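Local structure of putative aldehyde dehydrogenase (Burkholderia cenocepacia, 4YWE) at residues F343-H357 against Q371-L385. The protein probably oxidises aldehydes, using NAD or NADP as electron acceptor. Sequence-based numbering, arbitrary orientation.
Sequences FLSDAQHDGIPMAAH and QAPALLRDVPPSHRL
H383 is gripped on three sides at the N-cap of the short, weakly bonded helix that follows: NE2 donates to D350 OD2 (2.8 Å, 166°) and ND1 accepts from L385 N (3.0 Å). I352 CD1 sits over one ring face, 3.6 Å from the centroid, a CH-pi contact. Bonds at both ring nitrogens fix its rotation, and D350 OD2 offers its anti lone pair within 7° of the ring plane. D350 and D346 are also calcium-binding residues of this protein, although no ion is bound to them in this chain. Helix 334-349 ends in a Schellman motif at G351, and the chain returns as strand 354-360, antiparallel to strand 374-376 within a mixed sheet of the aldehyde dehydrogenase fold. The pairing contains a classic beta bulge: A355 and A356 both face L375, whose O accepts from A356 N and, weakly, from A355 N. Between helix and sheet, L376 CD2 fits against A347 CB and I352 CG2, both at 3.7 Å, while its CD1 meets L344 CD2. The R384 side chain, extended from CG to NE, lays its guanidinium flat on F343, planes 12° apart, a cation-pi stack with CZ 3.7 Å from the ring centroid; E388 takes its NE in a salt bridge. Beyond the bulge, R377 N donates to P353 O (3.0 Å).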
# COMPACT_ATOMS: atom_id res chain seq x y z
N PHE A 343 37.75 -23.81 14.69
CA PHE A 343 37.97 -22.63 13.86
C PHE A 343 39.25 -21.91 14.26
O PHE A 343 40.08 -21.59 13.41
CB PHE A 343 36.78 -21.67 13.96
CG PHE A 343 35.68 -21.95 12.99
CD1 PHE A 343 35.76 -21.49 11.68
CD2 PHE A 343 34.56 -22.66 13.38
CE1 PHE A 343 34.74 -21.75 10.78
CE2 PHE A 343 33.54 -22.92 12.48
CZ PHE A 343 33.63 -22.46 11.18
N LEU A 344 39.40 -21.66 15.55
CA LEU A 344 40.55 -20.92 16.07
C LEU A 344 41.85 -21.69 15.90
O LEU A 344 42.90 -21.09 15.62
CB LEU A 344 40.33 -20.57 17.54
CG LEU A 344 39.15 -19.65 17.84
CD1 LEU A 344 39.02 -19.39 19.34
CD2 LEU A 344 39.28 -18.34 17.08
N SER A 345 41.80 -23.01 16.06
CA SER A 345 42.99 -23.84 15.93
C SER A 345 43.43 -23.94 14.47
O SER A 345 44.63 -23.92 14.18
CB SER A 345 42.73 -25.24 16.49
OG SER A 345 41.73 -25.92 15.75
N ASP A 346 42.47 -24.04 13.56
CA ASP A 346 42.77 -24.07 12.13
C ASP A 346 43.39 -22.76 11.68
O ASP A 346 44.32 -22.74 10.87
CB ASP A 346 41.52 -24.37 11.31
CG ASP A 346 41.07 -25.81 11.43
OD1 ASP A 346 41.91 -26.67 11.74
OD2 ASP A 346 39.87 -26.08 11.20
N ALA A 347 42.87 -21.65 12.21
CA ALA A 347 43.35 -20.33 11.86
C ALA A 347 44.78 -20.12 12.36
O ALA A 347 45.61 -19.54 11.66
CB ALA A 347 42.43 -19.26 12.42
N GLN A 348 45.05 -20.59 13.57
CA GLN A 348 46.38 -20.46 14.16
C GLN A 348 47.40 -21.31 13.42
O GLN A 348 48.57 -20.93 13.30
CB GLN A 348 46.34 -20.85 15.64
N HIS A 349 46.96 -22.46 12.93
CA HIS A 349 47.84 -23.36 12.19
C HIS A 349 48.19 -22.79 10.83
O HIS A 349 49.29 -23.00 10.31
CB HIS A 349 47.18 -24.74 12.04
CG HIS A 349 48.05 -25.75 11.36
ND1 HIS A 349 48.10 -25.89 9.99
CD2 HIS A 349 48.90 -26.68 11.87
CE1 HIS A 349 48.94 -26.86 9.68
NE2 HIS A 349 49.44 -27.36 10.80
N ASP A 350 47.25 -22.05 10.25
CA ASP A 350 47.44 -21.46 8.92
C ASP A 350 48.15 -20.11 9.00
O ASP A 350 48.33 -19.44 7.98
CB ASP A 350 46.10 -21.32 8.21
CG ASP A 350 45.42 -22.65 7.97
OD1 ASP A 350 46.13 -23.67 7.84
OD2 ASP A 350 44.17 -22.69 7.93
N GLY A 351 48.53 -19.71 10.20
CA GLY A 351 49.29 -18.49 10.39
C GLY A 351 48.48 -17.21 10.46
O GLY A 351 49.00 -16.12 10.20
N ILE A 352 47.20 -17.33 10.80
CA ILE A 352 46.37 -16.15 10.99
C ILE A 352 46.59 -15.60 12.39
O ILE A 352 46.27 -16.27 13.38
CB ILE A 352 44.88 -16.46 10.75
CG1 ILE A 352 44.67 -17.00 9.33
CG2 ILE A 352 44.04 -15.22 10.97
CD1 ILE A 352 43.23 -17.34 9.01
N PRO A 353 47.14 -14.39 12.49
CA PRO A 353 47.48 -13.79 13.78
C PRO A 353 46.24 -13.43 14.60
O PRO A 353 45.31 -12.82 14.08
CB PRO A 353 48.25 -12.52 13.40
CG PRO A 353 48.61 -12.68 11.95
CD PRO A 353 47.51 -13.50 11.37
N MET A 354 46.24 -13.82 15.87
CA MET A 354 45.19 -13.38 16.79
C MET A 354 45.63 -12.07 17.44
O MET A 354 46.48 -12.07 18.33
CB MET A 354 44.90 -14.44 17.85
CG MET A 354 43.85 -14.03 18.86
SD MET A 354 43.43 -15.35 20.01
CE MET A 354 42.61 -16.51 18.91
N ALA A 355 45.05 -10.97 16.97
CA ALA A 355 45.44 -9.64 17.43
C ALA A 355 45.19 -9.47 18.93
O ALA A 355 46.00 -8.88 19.64
CB ALA A 355 44.69 -8.57 16.65
N ALA A 356 44.05 -9.98 19.40
CA ALA A 356 43.69 -9.87 20.80
C ALA A 356 42.58 -10.83 21.17
O ALA A 356 41.90 -11.39 20.31
CB ALA A 356 43.27 -8.44 21.12
N HIS A 357 42.39 -11.02 22.47
CA HIS A 357 41.29 -11.83 22.98
C HIS A 357 40.94 -11.42 24.40
O HIS A 357 41.78 -10.88 25.12
CB HIS A 357 41.63 -13.32 22.92
CG HIS A 357 42.76 -13.72 23.83
ND1 HIS A 357 42.59 -13.90 25.19
CD2 HIS A 357 44.06 -13.97 23.57
CE1 HIS A 357 43.75 -14.25 25.72
NE2 HIS A 357 44.66 -14.30 24.77
N GLN A 371 34.22 -19.28 26.38
CA GLN A 371 35.08 -18.95 25.26
C GLN A 371 35.25 -17.44 25.15
O GLN A 371 34.28 -16.72 24.90
CB GLN A 371 34.52 -19.52 23.95
CG GLN A 371 35.23 -19.03 22.70
CD GLN A 371 36.68 -19.46 22.65
OE1 GLN A 371 36.98 -20.65 22.54
NE2 GLN A 371 37.59 -18.50 22.73
N ALA A 372 36.47 -16.97 25.35
CA ALA A 372 36.76 -15.54 25.27
C ALA A 372 36.65 -15.04 23.84
O ALA A 372 37.03 -15.74 22.90
CB ALA A 372 38.15 -15.25 25.83
N PRO A 373 36.11 -13.82 23.66
CA PRO A 373 36.03 -13.21 22.34
C PRO A 373 37.41 -13.07 21.70
O PRO A 373 38.35 -12.70 22.39
CB PRO A 373 35.41 -11.84 22.62
CG PRO A 373 34.65 -12.03 23.89
CD PRO A 373 35.48 -12.98 24.69
N ALA A 374 37.51 -13.36 20.41
CA ALA A 374 38.80 -13.37 19.74
C ALA A 374 38.82 -12.44 18.53
O ALA A 374 37.88 -12.44 17.73
CB ALA A 374 39.17 -14.78 19.33
N LEU A 375 39.88 -11.66 18.41
CA LEU A 375 40.07 -10.78 17.26
C LEU A 375 41.24 -11.25 16.42
O LEU A 375 42.39 -11.22 16.86
CB LEU A 375 40.30 -9.34 17.72
CG LEU A 375 40.71 -8.37 16.61
CD1 LEU A 375 39.57 -8.15 15.63
CD2 LEU A 375 41.18 -7.05 17.20
N LEU A 376 40.95 -11.69 15.20
CA LEU A 376 41.99 -12.14 14.28
C LEU A 376 42.13 -11.17 13.11
O LEU A 376 41.15 -10.59 12.65
CB LEU A 376 41.70 -13.55 13.77
CG LEU A 376 41.89 -14.68 14.78
CD1 LEU A 376 40.65 -14.86 15.66
CD2 LEU A 376 42.25 -15.98 14.08
N ARG A 377 43.36 -11.00 12.64
CA ARG A 377 43.65 -10.01 11.61
C ARG A 377 44.27 -10.64 10.37
O ARG A 377 44.73 -11.78 10.40
CB ARG A 377 44.59 -8.94 12.16
CG ARG A 377 45.89 -9.50 12.73
CD ARG A 377 46.91 -8.39 12.95
NE ARG A 377 47.21 -7.69 11.71
CZ ARG A 377 47.66 -6.44 11.65
NH1 ARG A 377 47.85 -5.75 12.77
NH2 ARG A 377 47.91 -5.88 10.48
N ASP A 378 44.27 -9.88 9.27
CA ASP A 378 44.87 -10.30 8.01
C ASP A 378 44.26 -11.61 7.52
O ASP A 378 44.94 -12.42 6.89
CB ASP A 378 46.39 -10.45 8.16
CG ASP A 378 47.04 -9.19 8.71
OD1 ASP A 378 46.69 -8.09 8.26
OD2 ASP A 378 47.91 -9.32 9.60
N VAL A 379 42.98 -11.80 7.82
CA VAL A 379 42.27 -13.01 7.44
C VAL A 379 42.07 -13.06 5.93
O VAL A 379 41.46 -12.16 5.36
CB VAL A 379 40.92 -13.11 8.17
CG1 VAL A 379 40.20 -14.39 7.78
CG2 VAL A 379 41.12 -13.05 9.68
N PRO A 380 42.59 -14.11 5.29
CA PRO A 380 42.35 -14.31 3.86
C PRO A 380 40.86 -14.44 3.57
O PRO A 380 40.17 -15.18 4.28
CB PRO A 380 43.09 -15.61 3.54
CG PRO A 380 44.10 -15.75 4.63
CD PRO A 380 43.46 -15.16 5.85
N PRO A 381 40.36 -13.73 2.56
CA PRO A 381 38.93 -13.75 2.21
C PRO A 381 38.42 -15.15 1.91
O PRO A 381 37.28 -15.48 2.23
CB PRO A 381 38.86 -12.86 0.96
CG PRO A 381 40.06 -11.98 1.05
CD PRO A 381 41.13 -12.82 1.69
N SER A 382 39.27 -15.97 1.30
CA SER A 382 38.89 -17.31 0.88
C SER A 382 39.05 -18.34 1.99
O SER A 382 38.67 -19.49 1.84
CB SER A 382 39.70 -17.74 -0.35
OG SER A 382 41.08 -17.76 -0.05
N HIS A 383 39.62 -17.91 3.11
CA HIS A 383 39.83 -18.82 4.24
C HIS A 383 38.50 -19.16 4.90
O HIS A 383 37.57 -18.35 4.89
CB HIS A 383 40.79 -18.20 5.26
CG HIS A 383 41.28 -19.17 6.29
ND1 HIS A 383 40.60 -19.40 7.47
CD2 HIS A 383 42.36 -19.98 6.32
CE1 HIS A 383 41.25 -20.31 8.18
NE2 HIS A 383 42.33 -20.67 7.51
N ARG A 384 38.42 -20.36 5.46
CA ARG A 384 37.20 -20.86 6.10
C ARG A 384 36.71 -19.93 7.21
O ARG A 384 35.51 -19.81 7.46
CB ARG A 384 37.43 -22.27 6.64
CG ARG A 384 36.27 -22.84 7.45
CD ARG A 384 36.47 -24.32 7.74
NE ARG A 384 35.33 -24.90 8.45
CZ ARG A 384 35.25 -25.03 9.77
NH1 ARG A 384 36.26 -24.63 10.53
NH2 ARG A 384 34.17 -25.57 10.32
N LEU A 385 37.65 -19.26 7.88
CA LEU A 385 37.31 -18.33 8.96
C LEU A 385 36.48 -17.16 8.44
O LEU A 385 35.64 -16.63 9.17
CB LEU A 385 38.59 -17.81 9.63
CG LEU A 385 38.39 -16.92 10.85
CD1 LEU A 385 37.72 -17.68 11.98
CD2 LEU A 385 39.72 -16.34 11.32
O HOH W 1 38.51 -23.82 10.19